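Local coordinates for protein P450 epoxidase (PDB 1Q5D) that belongs to the cytochrome P450 family, a mostly helical fold that holds protoporphyrin IX with its iron in an interior pocket, at residues Y24-F29 / P395-H400; E125-V130 / V379-R384. One frame throughout, in Å; residues are numbered along the deposited sequence.

Contact 1. Residues Y24-F29 / P395-H400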
loop_
_atom_site.group_PDB
_atom_site.type_symbol
_atom_site.label_atom_id
_atom_site.label_comp_id
_atom_site.label_asym_id
_atom_site.label_seq_id
_atom_site.Cartn_x
_atom_site.Cartn_y
_atom_site.Cartn_z
ATOM N N TYR A 24 -11.561 5.780 14.607
ATOM C CA TYR A 24 -10.516 4.761 14.642
ATOM C C TYR A 24 -9.410 5.074 13.645
ATOM O O TYR A 24 -8.238 5.108 14.010
ATOM C CB TYR A 24 -11.075 3.349 14.415
ATOM C CG TYR A 24 -10.027 2.247 14.323
ATOM C CD1 TYR A 24 -9.708 1.460 15.434
ATOM C CD2 TYR A 24 -9.373 1.977 13.124
ATOM C CE1 TYR A 24 -8.764 0.447 15.348
ATOM C CE2 TYR A 24 -8.438 0.973 13.025
ATOM C CZ TYR A 24 -8.130 0.207 14.133
ATOM O OH TYR A 24 -7.189 -0.792 14.027
ATOM N N ALA A 25 -9.784 5.313 12.395
ATOM C CA ALA A 25 -8.795 5.707 11.375
ATOM C C ALA A 25 -7.938 6.887 11.849
ATOM O O ALA A 25 -6.713 6.844 11.760
ATOM C CB ALA A 25 -9.472 6.031 10.062
ATOM N N GLU A 26 -8.586 7.938 12.355
ATOM C CA GLU A 26 -7.872 9.113 12.854
ATOM C C GLU A 26 -6.836 8.792 13.939
ATOM O O GLU A 26 -5.748 9.381 13.965
ATOM C CB GLU A 26 -8.848 10.176 13.383
ATOM C CG GLU A 26 -8.163 11.429 13.918
ATOM C CD GLU A 26 -9.143 12.460 14.462
ATOM O OE1 GLU A 26 -10.235 12.070 14.953
ATOM O OE2 GLU A 26 -8.824 13.669 14.403
ATOM N N ASP A 27 -7.170 7.869 14.828
ATOM C CA ASP A 27 -6.272 7.529 15.928
ATOM C C ASP A 27 -6.652 6.185 16.544
ATOM O O ASP A 27 -7.408 6.116 17.519
ATOM C CB ASP A 27 -6.303 8.633 16.987
ATOM C CG ASP A 27 -5.321 8.391 18.111
ATOM O OD1 ASP A 27 -4.438 7.504 17.975
ATOM O OD2 ASP A 27 -5.365 9.043 19.181
ATOM N N PRO A 28 -6.160 5.110 15.945
ATOM C CA PRO A 28 -6.484 3.763 16.400
ATOM C C PRO A 28 -5.624 3.309 17.564
ATOM O O PRO A 28 -5.818 2.205 18.071
ATOM C CB PRO A 28 -6.152 2.910 15.177
ATOM C CG PRO A 28 -5.023 3.641 14.540
ATOM C CD PRO A 28 -5.289 5.101 14.749
ATOM N N PHE A 29 -4.670 4.137 17.969
ATOM C CA PHE A 29 -3.607 3.636 18.835
ATOM C C PHE A 29 -4.012 3.265 20.267
ATOM O O PHE A 29 -3.658 2.174 20.734
ATOM C CB PHE A 29 -2.350 4.511 18.702
ATOM C CG PHE A 29 -1.798 4.491 17.310
ATOM C CD1 PHE A 29 -1.978 5.569 16.458
ATOM C CD2 PHE A 29 -1.208 3.339 16.814
ATOM C CE1 PHE A 29 -1.498 5.526 15.153
ATOM C CE2 PHE A 29 -0.736 3.284 15.503
ATOM C CZ PHE A 29 -0.884 4.380 14.686
ATOM N N PRO A 395 -7.535 16.950 9.534
ATOM C CA PRO A 395 -7.750 16.109 8.354
ATOM C C PRO A 395 -9.012 15.272 8.506
ATOM O O PRO A 395 -9.387 14.896 9.613
ATOM C CB PRO A 395 -6.515 15.199 8.331
ATOM C CG PRO A 395 -5.942 15.276 9.708
ATOM C CD PRO A 395 -6.261 16.654 10.213
ATOM N N VAL A 396 -9.665 14.991 7.392
ATOM C CA VAL A 396 -10.844 14.125 7.401
ATOM C C VAL A 396 -10.464 12.695 6.980
ATOM O O VAL A 396 -9.774 12.499 5.971
ATOM C CB VAL A 396 -11.946 14.709 6.472
ATOM C CG1 VAL A 396 -13.152 13.762 6.352
ATOM C CG2 VAL A 396 -12.371 16.106 6.969
ATOM N N PHE A 397 -10.913 11.706 7.756
ATOM C CA PHE A 397 -10.619 10.300 7.479
ATOM C C PHE A 397 -11.891 9.589 7.002
ATOM O O PHE A 397 -13.004 10.042 7.306
ATOM C CB PHE A 397 -10.052 9.615 8.730
ATOM C CG PHE A 397 -8.622 10.013 9.053
ATOM C CD1 PHE A 397 -7.557 9.267 8.575
ATOM C CD2 PHE A 397 -8.355 11.132 9.816
ATOM C CE1 PHE A 397 -6.239 9.640 8.850
ATOM C CE2 PHE A 397 -7.044 11.509 10.102
ATOM C CZ PHE A 397 -5.988 10.762 9.622
ATOM N N GLY A 398 -11.732 8.480 6.277
ATOM C CA GLY A 398 -12.877 7.717 5.794
ATOM C C GLY A 398 -12.944 6.308 6.343
ATOM O O GLY A 398 -12.421 6.039 7.430
ATOM N N TYR A 399 -13.560 5.406 5.583
ATOM C CA TYR A 399 -13.806 4.028 6.019
ATOM C C TYR A 399 -13.362 2.992 4.978
ATOM O O TYR A 399 -14.016 1.956 4.802
ATOM C CB TYR A 399 -15.302 3.823 6.313
ATOM C CG TYR A 399 -15.844 4.701 7.407
ATOM C CD1 TYR A 399 -16.609 5.831 7.111
ATOM C CD2 TYR A 399 -15.597 4.410 8.732
ATOM C CE1 TYR A 399 -17.100 6.642 8.119
ATOM C CE2 TYR A 399 -16.082 5.215 9.744
ATOM C CZ TYR A 399 -16.836 6.314 9.435
ATOM O OH TYR A 399 -17.308 7.095 10.461
ATOM N N HIS A 400 -12.283 3.276 4.261
ATOM C CA HIS A 400 -11.685 2.297 3.347
ATOM C C HIS A 400 -11.400 0.993 4.107
ATOM O O HIS A 400 -10.889 1.027 5.228
ATOM C CB HIS A 400 -10.385 2.872 2.751
ATOM C CG HIS A 400 -9.820 2.067 1.626
ATOM N ND1 HIS A 400 -9.323 0.796 1.802
ATOM C CD2 HIS A 400 -9.668 2.353 0.310
ATOM C CE1 HIS A 400 -8.886 0.332 0.645
ATOM N NE2 HIS A 400 -9.094 1.253 -0.278
#
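In this cytochrome P450, the turn leading into helix 29-38 rests on the short strand 396-397 through Ala25, Glu26 and Phe397. The strand pairs antiparallel with 406-412, in a small antiparallel sheet built mainly from the C-terminal part of the chain, so the contact brings a region near the N-terminus of the chain against one near its C-terminus. Phe397 presents one ring face to the turn. CA of Glu26 lies 3.8 Å from the Phe397 ring centroid and only 16° off the ring normal, a CH-pi contact over the face. CB of Glu26 follows at 3.7 Å from CD2 of Phe397. Because CG of Glu26 stands opposite the backbone N (chi1 -180°) and the chain stays extended beyond it, the side chain crosses the ring at about a right angle; its methylenes pack while the carboxylate is carried onward, as suits a partly exposed acid. Beside this, CB of Ala25 meets CB of Phe397 at 3.9 Å and O of Gly398 at 4.0 Å. The small methyl lets the turn come close to the strand where it ends. The carbonyl O of Ala25 also sits over the same ring face, toward the rim, 4.0 Å above the plane, and accepts from Arg404 NE. Phe397 further touches Ile406 and Phe265 of helix 257-272. The two segments also share Arg302, whose backbone O pairs with Tyr24 OH while its guanidinium bonds O of Gly398 and O of His400. Direct contact between the segments is therefore dispersion and a CH-pi approach, with a polar link between the segments supplied by Arg302; the Glu26 CA-H, flanked by two peptide groups, is probably polarised enough to add a little electrostatic attraction to the aromatic face.

Contact 2. Residues E125-V130 / V379-R384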
loop_
_atom_site.group_PDB
_atom_site.type_symbol
_atom_site.label_atom_id
_atom_site.label_comp_id
_atom_site.label_asym_id
_atom_site.label_seq_id
_atom_site.Cartn_x
_atom_site.Cartn_y
_atom_site.Cartn_z
ATOM N N GLU A 125 10.662 12.548 -14.177
ATOM C CA GLU A 125 9.225 12.614 -14.461
ATOM C C GLU A 125 8.425 12.854 -13.179
ATOM O O GLU A 125 7.469 13.634 -13.163
ATOM C CB GLU A 125 8.749 11.335 -15.176
ATOM C CG GLU A 125 7.249 11.278 -15.441
ATOM C CD GLU A 125 6.777 12.303 -16.464
ATOM O OE1 GLU A 125 5.561 12.325 -16.766
ATOM O OE2 GLU A 125 7.609 13.107 -16.957
ATOM N N ILE A 126 8.824 12.203 -12.093
ATOM C CA ILE A 126 8.138 12.426 -10.815
ATOM C C ILE A 126 8.270 13.885 -10.366
ATOM O O ILE A 126 7.280 14.522 -9.953
ATOM C CB ILE A 126 8.645 11.446 -9.724
ATOM C CG1 ILE A 126 8.351 9.999 -10.116
ATOM C CG2 ILE A 126 8.030 11.794 -8.361
ATOM C CD1 ILE A 126 9.143 8.931 -9.319
ATOM N N GLN A 127 9.483 14.437 -10.452
ATOM C CA GLN A 127 9.692 15.844 -10.094
ATOM C C GLN A 127 8.844 16.797 -10.944
ATOM O O GLN A 127 8.249 17.725 -10.430
ATOM C CB GLN A 127 11.177 16.232 -10.225
ATOM C CG GLN A 127 11.491 17.635 -9.713
ATOM C CD GLN A 127 11.387 17.765 -8.209
ATOM O OE1 GLN A 127 12.147 17.136 -7.484
ATOM N NE2 GLN A 127 10.475 18.610 -7.738
ATOM N N ARG A 128 8.841 16.583 -12.254
ATOM C CA ARG A 128 7.970 17.301 -13.183
ATOM C C ARG A 128 6.500 17.303 -12.732
ATOM O O ARG A 128 5.843 18.348 -12.700
ATOM C CB ARG A 128 8.076 16.617 -14.540
ATOM C CG ARG A 128 7.272 17.212 -15.663
ATOM C CD ARG A 128 7.900 16.924 -17.014
ATOM N NE ARG A 128 9.331 16.674 -16.857
ATOM C CZ ARG A 128 9.948 15.531 -17.161
ATOM N NH1 ARG A 128 9.273 14.506 -17.654
ATOM N NH2 ARG A 128 11.254 15.411 -16.972
ATOM N N THR A 129 5.979 16.122 -12.416
ATOM C CA THR A 129 4.581 15.996 -12.019
ATOM C C THR A 129 4.341 16.800 -10.737
ATOM O O THR A 129 3.420 17.609 -10.666
ATOM C CB THR A 129 4.231 14.515 -11.835
ATOM O OG1 THR A 129 4.477 13.822 -13.070
ATOM C CG2 THR A 129 2.729 14.326 -11.609
ATOM N N VAL A 130 5.221 16.605 -9.756
ATOM C CA VAL A 130 5.188 17.326 -8.493
ATOM C C VAL A 130 5.247 18.851 -8.718
ATOM O O VAL A 130 4.519 19.616 -8.075
ATOM C CB VAL A 130 6.341 16.820 -7.583
ATOM C CG1 VAL A 130 6.781 17.872 -6.565
ATOM C CG2 VAL A 130 5.946 15.498 -6.909
ATOM N N VAL A 379 7.358 15.024 -0.778
ATOM C CA VAL A 379 7.402 15.627 0.551
ATOM C C VAL A 379 8.583 16.599 0.659
ATOM O O VAL A 379 8.422 17.702 1.180
ATOM C CB VAL A 379 7.494 14.584 1.674
ATOM C CG1 VAL A 379 7.489 15.280 3.060
ATOM C CG2 VAL A 379 6.354 13.545 1.572
ATOM N N GLY A 380 9.748 16.197 0.158
ATOM C CA GLY A 380 10.901 17.090 0.126
ATOM C C GLY A 380 10.567 18.400 -0.589
ATOM O O GLY A 380 10.763 19.484 -0.037
ATOM N N THR A 381 10.020 18.300 -1.797
ATOM C CA THR A 381 9.682 19.483 -2.600
ATOM C C THR A 381 8.696 20.428 -1.935
ATOM O O THR A 381 8.915 21.654 -1.903
ATOM C CB THR A 381 9.102 19.059 -3.950
ATOM O OG1 THR A 381 10.103 18.385 -4.724
ATOM C CG2 THR A 381 8.729 20.282 -4.792
ATOM N N ILE A 382 7.587 19.883 -1.436
ATOM C CA ILE A 382 6.543 20.737 -0.882
ATOM C C ILE A 382 7.038 21.578 0.299
ATOM O O ILE A 382 6.700 22.758 0.415
ATOM C CB ILE A 382 5.216 19.948 -0.575
ATOM C CG1 ILE A 382 4.055 20.927 -0.373
ATOM C CG2 ILE A 382 5.385 19.022 0.613
ATOM C CD1 ILE A 382 2.665 20.283 -0.375
ATOM N N PHE A 383 7.858 20.977 1.154
ATOM C CA PHE A 383 8.413 21.675 2.312
ATOM C C PHE A 383 9.579 22.606 1.968
ATOM O O PHE A 383 9.827 23.565 2.693
ATOM C CB PHE A 383 8.836 20.679 3.406
ATOM C CG PHE A 383 7.691 20.219 4.265
ATOM C CD1 PHE A 383 7.292 18.885 4.262
ATOM C CD2 PHE A 383 6.989 21.130 5.051
ATOM C CE1 PHE A 383 6.214 18.462 5.033
ATOM C CE2 PHE A 383 5.926 20.718 5.835
ATOM C CZ PHE A 383 5.535 19.375 5.830
ATOM N N ARG A 384 10.296 22.311 0.884
ATOM C CA ARG A 384 11.376 23.191 0.421
ATOM C C ARG A 384 10.779 24.430 -0.227
ATOM O O ARG A 384 11.290 25.538 -0.075
ATOM C CB ARG A 384 12.283 22.471 -0.589
ATOM C CG ARG A 384 13.450 21.723 0.028
ATOM C CD ARG A 384 14.560 21.364 -0.957
ATOM N NE ARG A 384 14.094 20.472 -2.022
ATOM C CZ ARG A 384 14.007 19.150 -1.914
ATOM N NH1 ARG A 384 14.345 18.543 -0.794
ATOM N NH2 ARG A 384 13.578 18.429 -2.930
HETATM O O HOH W 1 12.797 16.781 -4.916
#
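Gln127 sends CG away from its backbone N (chi1 -173°) and then bends at chi2 (70°), which swings its amide across to the hydroxyl of Thr381. The first torsion of Thr381 sets OG1 opposite its own carbonyl carbon and turns CG2 away from the backbone N, so that one branch meets the glutamine and the other the valine. NE2 of Gln127 donates to OG1 of Thr381 over 3.0 Å, nearly straight at 161°, with the oxygen close to the amide plane. A water closes a small ring of bonds, donating to OE1 of Gln127 at 2.7 Å and to OG1 of Thr381 at 3.1 Å. The threonine hydroxyl in turn bonds O of Ile377 in its own helix, and NE2 also reaches OD1 of Asp131; glutamine suits the place because one amide can give and accept at once. These helices, 123-137 and 368-385, correspond to D and L of the helical core common to cytochromes P450, where L also packs on I, Val379 and Phe383 touching helix 257-272. Next to the polar pair, CG1 of Val130 and CG2 of Thr381 meet tip to tip at 3.6 Å, and Val130 also touches Ile153. Within helix 123-137, O of Glu125 is gripped twice, by N and OG1 of Thr129 from opposite faces of its plane. Gly380, lacking a side chain, lets the Arg384 guanidinium turn one face to the helix backbone, with Gly380 C 3.6 Å from the guanidinium plane, near its rim.

Contact 1 and contact 2 sit on separate parts of the fold, their centres 26 Å apart and their nearest atoms about 13 Å apart, so neither touches the other. Along the chain, both segments of contact 2 fall between those of contact 1. Helix 257-272 is a common neighbour: Phe265 meets Phe397 of contact 1, while Ala266, Leu270 and Leu271 pack against Val379 and Phe383 from 379-384. Neither contact reaches a ligand directly. The side chain of Ala25 lies about 13 Å from the bound EPB, and that of Val130 about 14 Å from the haem, which places both in the framework surrounding the pockets.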